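Local atomic coordinates of two-domain type laccase (Metagenomes, PDB entry 2ZWN), a protein that probably couples the one-electron oxidation of phenol-like substrates to the reduction of dioxygen to water, as multicopper oxidases of the laccase family do. Residues Gly74-Thr79 against His104-Val109. Residues are numbered along the deposited sequence; the frame is centred on the assembly and turned at random.
Sequences GVPGVT and HCHVNV. With CU (copper (II) ion), chain D; C2O (Cu-O-Cu linkage), chain E.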
ATOM      1  N   GLY A  74       7.254  24.730  -9.144  1.00 11.95           N
ATOM      2  CA  GLY A  74       7.563  23.925 -10.324  1.00 11.89           C
ATOM      3  C   GLY A  74       6.409  23.159 -10.951  1.00 11.94           C
ATOM      4  O   GLY A  74       6.628  22.110 -11.560  1.00 12.09           O
ATOM      5  N   VAL A  75       5.188  23.678 -10.826  1.00 11.72           N
ATOM      6  CA  VAL A  75       4.016  23.017 -11.393  1.00 11.80           C
ATOM      7  C   VAL A  75       3.501  23.796 -12.601  1.00 11.91           C
ATOM      8  O   VAL A  75       3.090  24.952 -12.461  1.00 11.86           O
ATOM      9  CB  VAL A  75       2.886  22.861 -10.350  1.00 11.62           C
ATOM     10  CG1 VAL A  75       1.660  22.225 -10.981  1.00 11.69           C
ATOM     11  CG2 VAL A  75       3.368  22.033  -9.161  1.00 11.90           C
ATOM     12  N   PRO A  76       3.507  23.165 -13.791  1.00 11.96           N
ATOM     13  CA  PRO A  76       3.109  23.883 -15.002  1.00 11.96           C
ATOM     14  C   PRO A  76       1.617  24.173 -15.014  1.00 11.86           C
ATOM     15  O   PRO A  76       0.822  23.324 -14.608  1.00 12.15           O
ATOM     16  CB  PRO A  76       3.472  22.904 -16.123  1.00 11.99           C
ATOM     17  CG  PRO A  76       3.349  21.572 -15.497  1.00 11.86           C
ATOM     18  CD  PRO A  76       3.846  21.759 -14.089  1.00 11.97           C
ATOM     19  N   GLY A  77       1.246  25.372 -15.454  1.00 11.90           N
ATOM     20  CA  GLY A  77      -0.152  25.799 -15.461  1.00 11.84           C
ATOM     21  C   GLY A  77      -0.722  26.139 -14.097  1.00 12.04           C
ATOM     22  O   GLY A  77      -1.900  26.504 -13.989  1.00 11.44           O
ATOM     23  N   VAL A  78       0.101  26.030 -13.050  1.00 11.70           N
ATOM     24  CA  VAL A  78      -0.313  26.395 -11.694  1.00 11.96           C
ATOM     25  C   VAL A  78       0.630  27.432 -11.079  1.00 11.88           C
ATOM     26  O   VAL A  78       0.173  28.468 -10.603  1.00 12.57           O
ATOM     27  CB  VAL A  78      -0.406  25.171 -10.763  1.00 11.84           C
ATOM     28  CG1 VAL A  78      -0.888  25.598  -9.374  1.00 11.75           C
ATOM     29  CG2 VAL A  78      -1.341  24.121 -11.357  1.00 12.72           C
ATOM     30  N   THR A  79       1.933  27.161 -11.090  1.00 12.16           N
ATOM     31  CA  THR A  79       2.918  28.085 -10.510  1.00 12.32           C
ATOM     32  C   THR A  79       3.892  28.683 -11.538  1.00 12.51           C
ATOM     33  O   THR A  79       4.556  29.677 -11.250  1.00 12.46           O
ATOM     34  CB  THR A  79       3.700  27.424  -9.352  1.00 12.07           C
ATOM     35  OG1 THR A  79       4.620  26.453  -9.867  1.00 12.76           O
ATOM     36  CG2 THR A  79       2.741  26.755  -8.363  1.00 11.75           C
ATOM     37  N   HIS A 104      11.654  16.395  -8.740  1.00 10.75           N
ATOM     38  CA  HIS A 104      11.298  15.717  -9.969  1.00 11.39           C
ATOM     39  C   HIS A 104      10.573  16.640 -10.917  1.00 11.80           C
ATOM     40  O   HIS A 104      10.023  17.668 -10.506  1.00 11.98           O
ATOM     41  CB  HIS A 104      10.433  14.480  -9.697  1.00 10.90           C
ATOM     42  CG  HIS A 104       9.165  14.760  -8.949  1.00 10.87           C
ATOM     43  ND1 HIS A 104       8.014  15.200  -9.565  1.00 11.23           N
ATOM     44  CD2 HIS A 104       8.855  14.607  -7.639  1.00 11.42           C
ATOM     45  CE1 HIS A 104       7.056  15.328  -8.663  1.00 11.45           C
ATOM     46  NE2 HIS A 104       7.540  14.975  -7.486  1.00 11.82           N
ATOM     47  N   CYS A 105      10.552  16.254 -12.186  1.00 12.72           N
ATOM     48  CA  CYS A 105       9.800  17.008 -13.179  1.00 12.83           C
ATOM     49  C   CYS A 105       8.322  16.924 -12.843  1.00 13.03           C
ATOM     50  O   CYS A 105       7.862  15.937 -12.252  1.00 12.52           O
ATOM     51  CB  CYS A 105      10.046  16.483 -14.593  1.00 13.31           C
ATOM     52  SG  CYS A 105       9.223  17.496 -15.858  1.00 14.28           S
ATOM     53  N   HIS A 106       7.579  17.969 -13.196  1.00 13.24           N
ATOM     54  CA  HIS A 106       6.136  17.970 -12.972  1.00 13.69           C
ATOM     55  C   HIS A 106       5.349  18.220 -14.259  1.00 14.09           C
ATOM     56  O   HIS A 106       4.168  18.567 -14.208  1.00 13.74           O
ATOM     57  CB  HIS A 106       5.752  18.987 -11.897  1.00 13.79           C
ATOM     58  CG  HIS A 106       4.675  18.505 -10.976  1.00 13.77           C
ATOM     59  ND1 HIS A 106       3.370  18.329 -11.382  1.00 14.19           N
ATOM     60  CD2 HIS A 106       4.713  18.153  -9.669  1.00 14.39           C
ATOM     61  CE1 HIS A 106       2.651  17.892 -10.362  1.00 15.47           C
ATOM     62  NE2 HIS A 106       3.442  17.782  -9.310  1.00 14.56           N
ATOM     63  N   VAL A 107       6.010  18.021 -15.402  1.00 14.87           N
ATOM     64  CA  VAL A 107       5.354  18.021 -16.708  1.00 15.42           C
ATOM     65  C   VAL A 107       5.176  16.569 -17.169  1.00 15.99           C
ATOM     66  O   VAL A 107       6.080  15.749 -17.004  1.00 16.12           O
ATOM     67  CB  VAL A 107       6.202  18.767 -17.765  1.00 15.57           C
ATOM     68  CG1 VAL A 107       5.530  18.707 -19.130  1.00 15.68           C
ATOM     69  CG2 VAL A 107       6.456  20.206 -17.350  1.00 15.43           C
ATOM     70  N   ASN A 108       4.021  16.247 -17.740  1.00 16.81           N
ATOM     71  CA  ASN A 108       3.787  14.894 -18.262  1.00 17.30           C
ATOM     72  C   ASN A 108       4.265  13.827 -17.269  1.00 17.39           C
ATOM     73  O   ASN A 108       4.961  12.874 -17.641  1.00 17.56           O
ATOM     74  CB  ASN A 108       4.500  14.732 -19.610  1.00 18.00           C
ATOM     75  CG  ASN A 108       3.976  15.693 -20.678  1.00 19.38           C
ATOM     76  OD1 ASN A 108       2.822  16.124 -20.633  1.00 24.13           O
ATOM     77  ND2 ASN A 108       4.826  16.025 -21.642  1.00 22.89           N
ATOM     78  N   VAL A 109       3.875  14.005 -16.005  1.00 17.46           N
ATOM     79  CA  VAL A 109       4.434  13.263 -14.868  1.00 17.34           C
ATOM     80  C   VAL A 109       4.365  11.745 -15.021  1.00 16.95           C
ATOM     81  O   VAL A 109       5.317  11.032 -14.682  1.00 16.80           O
ATOM     82  CB  VAL A 109       3.723  13.668 -13.549  1.00 17.76           C
ATOM     83  CG1 VAL A 109       4.122  12.755 -12.406  1.00 19.69           C
ATOM     84  CG2 VAL A 109       4.039  15.121 -13.215  1.00 18.67           C
TER
HETATM   85 CU    CU D1001       9.858  16.500 -17.763  1.00 15.36          CU
HETATM   86 CU2  C2O E1002       2.712  17.236  -7.402  0.90 15.21          CU
HETATM   87 CU3  C2O E1002       6.542  14.468  -5.792  0.90 15.01          CU
HETATM   88  O1  C2O E1002       4.572  15.992  -6.674  0.90 14.80           O
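The His-Cys-His motif of a multicopper oxidase, which joins the type 1 copper to the trinuclear cluster, is met here by a turn from the loop 74-79, Val75 and Pro76 lying against His106 and Val107. Val75 CG2 sits squarely over one face of the His106 imidazole, 4.1 Å from the ring centroid and 6° off its normal, a CH-pi contact. It gets there because CG2 lies anti to the carbonyl carbon, beside the backbone N (CG1 takes the place anti to N, chi1 178°). NE2 of His106 binds one copper of the Cu-O-Cu linkage, while NE2 of His104 binds the other. Gly74 O closes on His106 CB at 3.3 Å, and Thr58 OG1 is hydrogen-bonded to both Gly74 O and His106 N. The ring carbons of Pro76 reach across, CD 3.2 Å from His106 O and CG 3.9 Å from Val107 CG2. Replacing Pro76 by an alanine removes CG and CD, which is likely to leave a gap beside Val107 CG2 and His106 O and the turn less rigid. Within the motif, His104 ND1 donates a nearly straight bond to Cys105 O (2.8 Å, 172°), which together with the copper at NE2 holds the imidazole's rotation, and Val107 N donates to the copper-bound Cys105 SG. His206 and His252 of a neighbouring subunit join His106 on one copper, His62 and the neighbour's His254 join His104 on the other, an interface cluster characteristic of two-domain laccases, whose type 1 copper is linked to it through Cys105.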